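Local coordinates for protein aminoglycoside phosphotransferase (Streptomyces rimosus subsp. rimosus ATCC 10970, PDB 6FUX) that probably inactivates the aminoglycoside streptomycin by transferring a phosphate group to it from a nucleoside triphosphate, probably ATP, at residues D150-E155 / D267-G272; G188-P193 / A223-T228; A216-D221 / R257-F262. One frame throughout, in Å; residues are numbered along the deposited sequence.

Contact 1: residues D150-E155 / D267-G272; sequences DFLPEE and DPLTWG. With SRY (streptomycin), chain D.
Phe151 and Leu152 pack on Pro268, the close part of the contact. The proline CB lies 3.5 Å from Phe151 O and 3.9 Å from Phe151 CB, while Leu152 CD2 reaches Pro268 CG at 3.8 Å, the two side chains crossing at about a right angle. No hydrogen bond joins the two segments. Toward the partly exposed side the fit is looser: Phe151 CE2 approaches Trp271 CB at 4.2 Å, and the phenyl and five-membered rings stand obliquely, planes 71° apart. Between them lies the streptomycin methyl CI3, 3.3 Å above the Phe151 plane, over the ring centre, and also over one face of Trp271, offset toward the rim. The indole is fixed by Trp271 NE1, which donates in its ring plane to Asp267 OD2 (3.0 Å). With CG anti to the carbonyl carbon (chi1 -58°), Phe151 turns its ring to the drug while its carbonyl O accepts from SRY O51 at 2.8 Å. Asp150 O accepts from SRY NF1. These backbone acceptors, with the Phe151 and Trp271 rings around an N-methyl group, make this part of the aminoglycoside-binding pocket, lined on one side by the C-terminal residues 267-272.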
# COMPACT_ATOMS: atom_id res chain seq x y z
N ASP A 150 -13.49 -0.50 -10.31
CA ASP A 150 -13.89 0.05 -9.02
C ASP A 150 -12.70 0.86 -8.43
O ASP A 150 -12.91 1.62 -7.48
CB ASP A 150 -14.36 -1.05 -8.07
CG ASP A 150 -15.71 -1.67 -8.45
OD1 ASP A 150 -16.43 -1.07 -9.22
OD2 ASP A 150 -15.99 -2.74 -7.97
N PHE A 151 -11.49 0.64 -8.94
CA PHE A 151 -10.31 1.31 -8.45
C PHE A 151 -10.03 2.64 -9.14
O PHE A 151 -9.17 3.43 -8.66
CB PHE A 151 -9.05 0.43 -8.51
CG PHE A 151 -9.10 -0.86 -7.77
CD1 PHE A 151 -9.90 -1.03 -6.64
CD2 PHE A 151 -8.34 -1.93 -8.22
CE1 PHE A 151 -9.86 -2.24 -5.94
CE2 PHE A 151 -8.37 -3.15 -7.56
CZ PHE A 151 -9.17 -3.31 -6.45
N LEU A 152 -10.73 2.93 -10.20
CA LEU A 152 -10.43 4.11 -10.94
C LEU A 152 -11.13 5.29 -10.28
O LEU A 152 -12.23 5.15 -9.72
CB LEU A 152 -11.04 3.92 -12.33
CG LEU A 152 -10.34 2.94 -13.27
CD1 LEU A 152 -11.20 2.65 -14.50
CD2 LEU A 152 -8.95 3.44 -13.69
N PRO A 153 -10.60 6.51 -10.53
CA PRO A 153 -11.34 7.75 -10.25
C PRO A 153 -12.74 7.64 -10.87
O PRO A 153 -12.87 7.08 -11.99
CB PRO A 153 -10.58 8.82 -11.01
CG PRO A 153 -9.16 8.29 -11.07
CD PRO A 153 -9.28 6.78 -11.15
N GLU A 154 -13.75 8.18 -10.17
CA GLU A 154 -15.14 7.96 -10.57
C GLU A 154 -15.32 8.36 -12.04
O GLU A 154 -16.06 7.75 -12.80
CB GLU A 154 -16.02 8.80 -9.65
CG GLU A 154 -17.51 8.68 -9.91
CD GLU A 154 -18.25 9.87 -9.32
OE1 GLU A 154 -17.62 10.58 -8.48
OE2 GLU A 154 -19.43 10.11 -9.70
N GLU A 155 -14.72 9.47 -12.43
CA GLU A 155 -14.96 10.04 -13.72
C GLU A 155 -14.29 9.22 -14.84
O GLU A 155 -14.60 9.45 -15.99
CB GLU A 155 -14.54 11.49 -13.73
CG GLU A 155 -13.04 11.72 -13.62
CD GLU A 155 -12.45 11.71 -12.23
OE1 GLU A 155 -13.13 11.24 -11.22
OE2 GLU A 155 -11.25 12.10 -12.15
N ASP A 267 -1.95 4.25 -10.69
CA ASP A 267 -2.02 3.18 -9.72
C ASP A 267 -3.13 2.16 -10.04
O ASP A 267 -2.86 0.96 -10.00
CB ASP A 267 -2.24 3.74 -8.33
CG ASP A 267 -2.05 2.70 -7.25
OD1 ASP A 267 -0.86 2.47 -6.84
OD2 ASP A 267 -3.10 2.10 -6.83
N PRO A 268 -4.36 2.59 -10.26
CA PRO A 268 -5.39 1.58 -10.53
C PRO A 268 -5.04 0.61 -11.68
O PRO A 268 -5.61 -0.54 -11.73
CB PRO A 268 -6.60 2.40 -10.83
CG PRO A 268 -6.14 3.77 -11.12
CD PRO A 268 -4.86 3.96 -10.38
N LEU A 269 -4.28 1.12 -12.67
CA LEU A 269 -4.01 0.33 -13.91
C LEU A 269 -3.02 -0.79 -13.59
O LEU A 269 -2.78 -1.60 -14.48
CB LEU A 269 -3.53 1.21 -15.05
CG LEU A 269 -4.46 2.36 -15.37
CD1 LEU A 269 -3.88 3.16 -16.49
CD2 LEU A 269 -5.84 1.84 -15.79
N THR A 270 -2.40 -0.77 -12.41
CA THR A 270 -1.32 -1.66 -12.06
C THR A 270 -1.79 -2.91 -11.30
O THR A 270 -0.93 -3.80 -10.98
CB THR A 270 -0.20 -1.01 -11.22
OG1 THR A 270 -0.70 -0.79 -9.89
CG2 THR A 270 0.34 0.27 -11.81
N TRP A 271 -3.12 -3.09 -11.11
CA TRP A 271 -3.62 -4.16 -10.20
C TRP A 271 -4.46 -5.13 -11.03
O TRP A 271 -5.36 -4.67 -11.73
CB TRP A 271 -4.52 -3.62 -9.08
CG TRP A 271 -3.83 -2.72 -8.09
CD1 TRP A 271 -3.82 -1.35 -8.08
CD2 TRP A 271 -3.12 -3.14 -6.93
NE1 TRP A 271 -3.07 -0.90 -7.03
CE2 TRP A 271 -2.65 -1.97 -6.28
CE3 TRP A 271 -2.83 -4.39 -6.38
CZ2 TRP A 271 -1.92 -2.04 -5.10
CZ3 TRP A 271 -2.00 -4.43 -5.27
CH2 TRP A 271 -1.63 -3.27 -4.60
N GLY A 272 -4.08 -6.38 -10.95
CA GLY A 272 -4.79 -7.47 -11.54
C GLY A 272 -3.91 -8.30 -12.44
O GLY A 272 -2.65 -8.17 -12.52
OXT GLY A 272 -4.58 -9.19 -13.08
C11 SRY D . -13.45 5.38 -4.75
N11 SRY D . -14.55 6.07 -5.25
CA1 SRY D . -15.87 5.84 -5.34
NB1 SRY D . -16.55 6.84 -5.96
NC1 SRY D . -16.44 4.78 -4.89
C21 SRY D . -13.37 3.97 -4.09
O21 SRY D . -14.51 3.14 -4.11
C31 SRY D . -12.11 3.20 -4.27
N31 SRY D . -11.81 2.05 -3.46
CD1 SRY D . -12.05 0.75 -3.60
NE1 SRY D . -11.65 -0.08 -2.68
NF1 SRY D . -12.64 0.22 -4.56
C41 SRY D . -10.95 4.01 -4.68
O41 SRY D . -9.93 3.11 -5.09
C51 SRY D . -11.06 5.27 -5.60
O51 SRY D . -10.23 5.28 -6.86
C61 SRY D . -12.41 5.96 -5.72
O61 SRY D . -12.90 6.26 -7.08
C12 SRY D . -8.83 2.94 -4.13
C22 SRY D . -7.72 2.23 -4.74
C32 SRY D . -6.78 3.35 -5.25
O32 SRY D . -5.52 3.34 -4.51
CG2 SRY D . -6.55 3.18 -6.77
OG2 SRY D . -5.80 2.20 -7.08
C42 SRY D . -7.56 4.59 -4.82
CH2 SRY D . -6.61 5.68 -4.29
O42 SRY D . -8.44 4.25 -3.75
O13 SRY D . -6.95 1.30 -3.98
C13 SRY D . -7.64 0.14 -3.51
C23 SRY D . -6.57 -0.92 -3.25
N23 SRY D . -5.56 -1.18 -4.29
CI3 SRY D . -6.16 -1.40 -5.65
C33 SRY D . -6.01 -0.73 -1.84
O33 SRY D . -5.01 -1.52 -1.55
C43 SRY D . -7.02 -0.27 -0.75
O43 SRY D . -6.32 0.17 0.47
C53 SRY D . -8.05 0.55 -1.20
O53 SRY D . -8.53 0.51 -2.53
C63 SRY D . -9.05 1.07 -0.19
O63 SRY D . -10.17 1.57 -0.82

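Contact 2: residues G188-P193 / A223-T228; sequences GDLCLP and ALLFAT. With SRY (streptomycin), chain D.
A buried loop-on-helix contact joins residues 188-193, between strands 184-186 and 195-197, to helix 218-233, with Leu190, Cys191 and Leu192 packed on Leu224, Leu225 and Thr228. Leu190, the centre of an inverse gamma turn, lies side by side with Leu225, its CD2 4.1 Å from Leu225 CB. Leu192 crosses the same leucine at about a right angle, and Leu192 CD2 presses on Leu225 CD1 at 3.4 Å, tighter than usual van der Waals contact. Thr228 supplies the polar link: its OG1 accepts from Leu192 N at 3.0 Å (N-H...O 154°) and donates to Leu224 O at 2.9 Å. A chi1 of 57° sets OG1 between the backbone N and carbonyl carbon, leaving CG2 to meet Cys191 SG. A valine here would probably leave Leu192 N without its acceptor. On the drug side, Asp189 OD2 accepts from SRY O33 at 2.6 Å. His187, Gly188, Asp189 and Asn194 fit the HGDxxxxN signature of phosphotransferases of this clan, in which the aspartate is probably catalytic. The chemistry implies that one helical hydroxyl ties down the backbone of the loop whose aspartate grips a streptomycin hydroxyl.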
# COMPACT_ATOMS: atom_id res chain seq x y z
N GLY A 188 4.29 2.04 -0.77
CA GLY A 188 3.97 1.46 -2.09
C GLY A 188 2.49 1.26 -2.34
O GLY A 188 2.08 1.01 -3.52
N ASP A 189 1.69 1.32 -1.27
CA ASP A 189 0.23 1.33 -1.38
C ASP A 189 -0.32 2.10 -0.19
O ASP A 189 -0.98 1.58 0.66
CB ASP A 189 -0.34 -0.08 -1.38
CG ASP A 189 -1.83 -0.09 -1.68
OD1 ASP A 189 -2.40 0.93 -2.24
OD2 ASP A 189 -2.45 -1.11 -1.25
N LEU A 190 -0.02 3.40 -0.17
CA LEU A 190 -0.25 4.23 1.04
C LEU A 190 -1.70 4.78 1.06
O LEU A 190 -1.94 5.99 1.16
CB LEU A 190 0.80 5.31 1.17
CG LEU A 190 0.85 6.01 2.52
CD1 LEU A 190 1.28 5.05 3.63
CD2 LEU A 190 1.77 7.21 2.51
N CYS A 191 -2.67 3.90 0.92
CA CYS A 191 -4.06 4.19 1.14
C CYS A 191 -4.33 4.13 2.64
O CYS A 191 -3.73 3.33 3.32
CB CYS A 191 -4.91 3.14 0.39
SG CYS A 191 -4.82 3.31 -1.40
N LEU A 192 -5.30 4.88 3.12
CA LEU A 192 -5.61 4.92 4.57
C LEU A 192 -5.78 3.55 5.23
O LEU A 192 -5.43 3.47 6.40
CB LEU A 192 -6.83 5.78 4.86
CG LEU A 192 -6.62 7.29 4.62
CD1 LEU A 192 -7.78 8.07 5.18
CD2 LEU A 192 -5.31 7.74 5.28
N PRO A 193 -6.38 2.50 4.64
CA PRO A 193 -6.49 1.24 5.36
C PRO A 193 -5.16 0.62 5.73
O PRO A 193 -5.19 -0.22 6.63
CB PRO A 193 -7.15 0.27 4.40
CG PRO A 193 -7.92 1.22 3.43
CD PRO A 193 -7.04 2.42 3.33
N ALA A 223 -0.02 10.57 -3.48
CA ALA A 223 -1.26 10.54 -4.31
C ALA A 223 -2.35 9.67 -3.65
O ALA A 223 -3.54 10.09 -3.66
CB ALA A 223 -0.91 10.08 -5.73
N LEU A 224 -1.96 8.49 -3.18
CA LEU A 224 -2.93 7.52 -2.61
C LEU A 224 -3.40 8.00 -1.26
O LEU A 224 -4.57 7.90 -0.94
CB LEU A 224 -2.35 6.12 -2.57
CG LEU A 224 -1.88 5.57 -3.91
CD1 LEU A 224 -1.65 4.11 -3.78
CD2 LEU A 224 -2.77 5.86 -5.11
N LEU A 225 -2.43 8.47 -0.43
CA LEU A 225 -2.82 8.97 0.85
C LEU A 225 -3.80 10.14 0.75
O LEU A 225 -4.81 10.17 1.44
CB LEU A 225 -1.56 9.41 1.59
CG LEU A 225 -1.85 10.09 2.92
CD1 LEU A 225 -2.50 9.15 3.90
CD2 LEU A 225 -0.50 10.60 3.45
N PHE A 226 -3.59 11.11 -0.13
CA PHE A 226 -4.43 12.22 -0.22
C PHE A 226 -5.80 11.87 -0.81
O PHE A 226 -6.84 12.36 -0.37
CB PHE A 226 -3.76 13.26 -1.08
CG PHE A 226 -2.60 14.01 -0.47
CD1 PHE A 226 -2.26 13.91 0.86
CD2 PHE A 226 -1.91 14.93 -1.25
CE1 PHE A 226 -1.18 14.62 1.39
CE2 PHE A 226 -0.84 15.66 -0.73
CZ PHE A 226 -0.49 15.49 0.60
N ALA A 227 -5.81 10.99 -1.81
CA ALA A 227 -7.06 10.64 -2.45
C ALA A 227 -7.93 9.89 -1.44
O ALA A 227 -9.12 10.15 -1.38
CB ALA A 227 -6.74 9.78 -3.67
N THR A 228 -7.35 8.92 -0.71
CA THR A 228 -8.15 8.19 0.22
C THR A 228 -8.60 9.05 1.43
O THR A 228 -9.72 8.93 1.90
CB THR A 228 -7.50 6.88 0.68
OG1 THR A 228 -6.19 7.07 1.26
CG2 THR A 228 -7.41 5.90 -0.48
C11 SRY D . -13.45 5.38 -4.75
N11 SRY D . -14.55 6.07 -5.25
CA1 SRY D . -15.87 5.84 -5.34
NB1 SRY D . -16.55 6.84 -5.96
NC1 SRY D . -16.44 4.78 -4.89
C21 SRY D . -13.37 3.97 -4.09
O21 SRY D . -14.51 3.14 -4.11
C31 SRY D . -12.11 3.20 -4.27
N31 SRY D . -11.81 2.05 -3.46
CD1 SRY D . -12.05 0.75 -3.60
NE1 SRY D . -11.65 -0.08 -2.68
NF1 SRY D . -12.64 0.22 -4.56
C41 SRY D . -10.95 4.01 -4.68
O41 SRY D . -9.93 3.11 -5.09
C51 SRY D . -11.06 5.27 -5.60
O51 SRY D . -10.23 5.28 -6.86
C61 SRY D . -12.41 5.96 -5.72
O61 SRY D . -12.90 6.26 -7.08
C12 SRY D . -8.83 2.94 -4.13
C22 SRY D . -7.72 2.23 -4.74
C32 SRY D . -6.78 3.35 -5.25
O32 SRY D . -5.52 3.34 -4.51
CG2 SRY D . -6.55 3.18 -6.77
OG2 SRY D . -5.80 2.20 -7.08
C42 SRY D . -7.56 4.59 -4.82
CH2 SRY D . -6.61 5.68 -4.29
O42 SRY D . -8.44 4.25 -3.75
O13 SRY D . -6.95 1.30 -3.98
C13 SRY D . -7.64 0.14 -3.51
C23 SRY D . -6.57 -0.92 -3.25
N23 SRY D . -5.56 -1.18 -4.29
CI3 SRY D . -6.16 -1.40 -5.65
C33 SRY D . -6.01 -0.73 -1.84
O33 SRY D . -5.01 -1.52 -1.55
C43 SRY D . -7.02 -0.27 -0.75
O43 SRY D . -6.32 0.17 0.47
C53 SRY D . -8.05 0.55 -1.20
O53 SRY D . -8.53 0.51 -2.53
C63 SRY D . -9.05 1.07 -0.19
O63 SRY D . -10.17 1.57 -0.82

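Contact 3: residues A216-D221 / R257-F262; sequences ADPYAD and RDRERF
Charge pairing between Asp217 and Arg259 dominates the polar side of this contact. Arg259 NE donates to Asp217 OD2 at 3.0 Å with an angle of 157°, in the guanidinium plane and on the syn lone pair; NH2 adds weak bonds to OD1 (3.1 Å) and OD2. An extended chain from CG to NE, with CG anti to the backbone N, carries the guanidinium across to the carboxylate, whose plane is turned 60° from it. Capping employs the same acid: as N-cap of helix 218-233, Asp217 accepts Tyr219 N on OD1 at 2.9 Å, met on the anti side. One carboxylate therefore holds both a helix start and the facing helix. Van der Waals contact centres on Tyr219. Its CE2 lies 3.6 Å above the guanidinium of Arg259, over its centre, so the ring presents an edge to the cation's face, planes 72° apart. Tyr219 CD1 meets Glu260 CB at 3.8 Å, while Tyr219 OH is hydrogen-bonded to Asp256 N. Within helix 257-266, Glu260 OE1 takes Arg257 NH1 at 2.8 Å. The first turns of helices 218-233 and 257-266 thus meet directly, with Pro218 against Val184 of strand 184-186 and Arg259 touching Arg175 and Gln178 of helix 172-181.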
# COMPACT_ATOMS: atom_id res chain seq x y z
N ALA A 216 10.69 4.78 -5.11
CA ALA A 216 9.81 5.40 -6.07
C ALA A 216 9.74 6.88 -5.76
O ALA A 216 10.23 7.37 -4.74
CB ALA A 216 8.44 4.76 -5.95
N ASP A 217 9.11 7.62 -6.69
CA ASP A 217 8.82 9.04 -6.42
C ASP A 217 7.94 9.12 -5.17
O ASP A 217 6.98 8.32 -5.02
CB ASP A 217 8.16 9.59 -7.66
CG ASP A 217 7.79 11.06 -7.69
OD1 ASP A 217 7.31 11.57 -6.68
OD2 ASP A 217 8.06 11.70 -8.74
N PRO A 218 8.11 10.08 -4.25
CA PRO A 218 7.27 10.16 -3.05
C PRO A 218 5.77 10.27 -3.45
O PRO A 218 4.89 9.92 -2.66
CB PRO A 218 7.87 11.34 -2.31
CG PRO A 218 8.52 12.14 -3.29
CD PRO A 218 9.17 11.14 -4.20
N TYR A 219 5.45 10.94 -4.58
CA TYR A 219 4.04 11.00 -4.99
C TYR A 219 3.42 9.62 -5.28
O TYR A 219 2.11 9.60 -5.34
CB TYR A 219 3.80 11.96 -6.13
CG TYR A 219 3.97 13.39 -5.71
CD1 TYR A 219 2.96 14.04 -5.05
CD2 TYR A 219 5.19 14.00 -5.87
CE1 TYR A 219 3.13 15.34 -4.61
CE2 TYR A 219 5.37 15.31 -5.46
CZ TYR A 219 4.34 15.96 -4.84
OH TYR A 219 4.58 17.25 -4.49
N ALA A 220 4.22 8.53 -5.46
CA ALA A 220 3.57 7.20 -5.59
C ALA A 220 2.78 6.93 -4.29
O ALA A 220 1.70 6.27 -4.32
CB ALA A 220 4.53 6.09 -5.83
N ASP A 221 3.34 7.32 -3.15
CA ASP A 221 2.67 7.29 -1.80
C ASP A 221 1.67 8.48 -1.58
O ASP A 221 0.49 8.27 -1.23
CB ASP A 221 3.71 7.29 -0.69
CG ASP A 221 4.23 5.91 -0.33
OD1 ASP A 221 3.81 4.91 -1.02
OD2 ASP A 221 5.15 5.93 0.55
N ARG A 257 0.94 19.18 -8.23
CA ARG A 257 -0.34 18.51 -8.46
C ARG A 257 -0.32 17.64 -9.72
O ARG A 257 -1.12 16.72 -9.84
CB ARG A 257 -1.49 19.52 -8.52
CG ARG A 257 -1.84 20.21 -7.20
CD ARG A 257 -1.97 19.38 -5.93
NE ARG A 257 -2.53 20.11 -4.77
CZ ARG A 257 -3.14 19.49 -3.74
NH1 ARG A 257 -3.23 18.16 -3.76
NH2 ARG A 257 -3.65 20.15 -2.70
N ASP A 258 0.44 18.04 -10.75
CA ASP A 258 0.43 17.30 -11.97
C ASP A 258 1.09 15.94 -11.71
O ASP A 258 0.64 14.92 -12.20
CB ASP A 258 1.13 18.04 -13.11
CG ASP A 258 0.35 19.21 -13.61
OD1 ASP A 258 -0.89 19.21 -13.47
OD2 ASP A 258 1.03 20.14 -14.16
N ARG A 259 2.18 15.94 -10.97
CA ARG A 259 2.87 14.73 -10.64
C ARG A 259 2.01 13.84 -9.72
O ARG A 259 1.90 12.63 -9.91
CB ARG A 259 4.16 15.22 -10.00
CG ARG A 259 5.24 14.22 -9.69
CD ARG A 259 6.36 15.28 -9.36
NE ARG A 259 7.42 14.63 -8.70
CZ ARG A 259 8.16 15.13 -7.78
NH1 ARG A 259 8.25 16.44 -7.59
NH2 ARG A 259 8.78 14.27 -7.05
N GLU A 260 1.33 14.45 -8.77
CA GLU A 260 0.43 13.71 -7.89
C GLU A 260 -0.67 13.02 -8.72
O GLU A 260 -0.89 11.83 -8.57
CB GLU A 260 -0.22 14.69 -6.94
CG GLU A 260 -1.11 14.04 -5.92
CD GLU A 260 -2.01 15.02 -5.21
OE1 GLU A 260 -1.84 16.26 -5.36
OE2 GLU A 260 -2.90 14.57 -4.50
N ARG A 261 -1.23 13.75 -9.70
CA ARG A 261 -2.34 13.22 -10.52
C ARG A 261 -1.86 12.05 -11.38
O ARG A 261 -2.59 11.10 -11.63
CB ARG A 261 -2.90 14.27 -11.48
CG ARG A 261 -4.16 13.90 -12.24
CD ARG A 261 -4.82 15.09 -12.97
NE ARG A 261 -4.61 16.36 -12.31
CZ ARG A 261 -3.61 17.20 -12.60
NH1 ARG A 261 -2.74 16.87 -13.55
NH2 ARG A 261 -3.48 18.36 -11.96
N PHE A 262 -0.65 12.14 -11.92
CA PHE A 262 -0.10 11.05 -12.72
C PHE A 262 -0.11 9.76 -11.89
O PHE A 262 -0.53 8.72 -12.37
CB PHE A 262 1.32 11.39 -13.15
CG PHE A 262 2.01 10.28 -13.90
CD1 PHE A 262 1.85 10.13 -15.27
CD2 PHE A 262 2.83 9.41 -13.20
CE1 PHE A 262 2.51 9.10 -15.93
CE2 PHE A 262 3.49 8.39 -13.85
CZ PHE A 262 3.31 8.24 -15.23

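Contacts 1 and 2 both line the streptomycin site, their centres 13 Å apart. They meet where Trp271 CZ2 lies 3.9 Å from Asp189 CG and where Asp267 OD1 lies 3.6 Å from Leu224 CD1. Contact 3 stands behind this pocket: its centre is 11 Å from that of contact 2, with which it shares helix 218-233, and the side chain of Glu260 is about 10 Å from the drug. A probable hydrogen bond of 2.9 Å from Gly188 N to Asp221 OD1 joins contacts 2 and 3. Along the chain, contacts 2 and 3 nest inside the loop closed by contact 1. The side chain of Asp189 is about 8 Å from bound ADP, that of Trp271 about 10 Å.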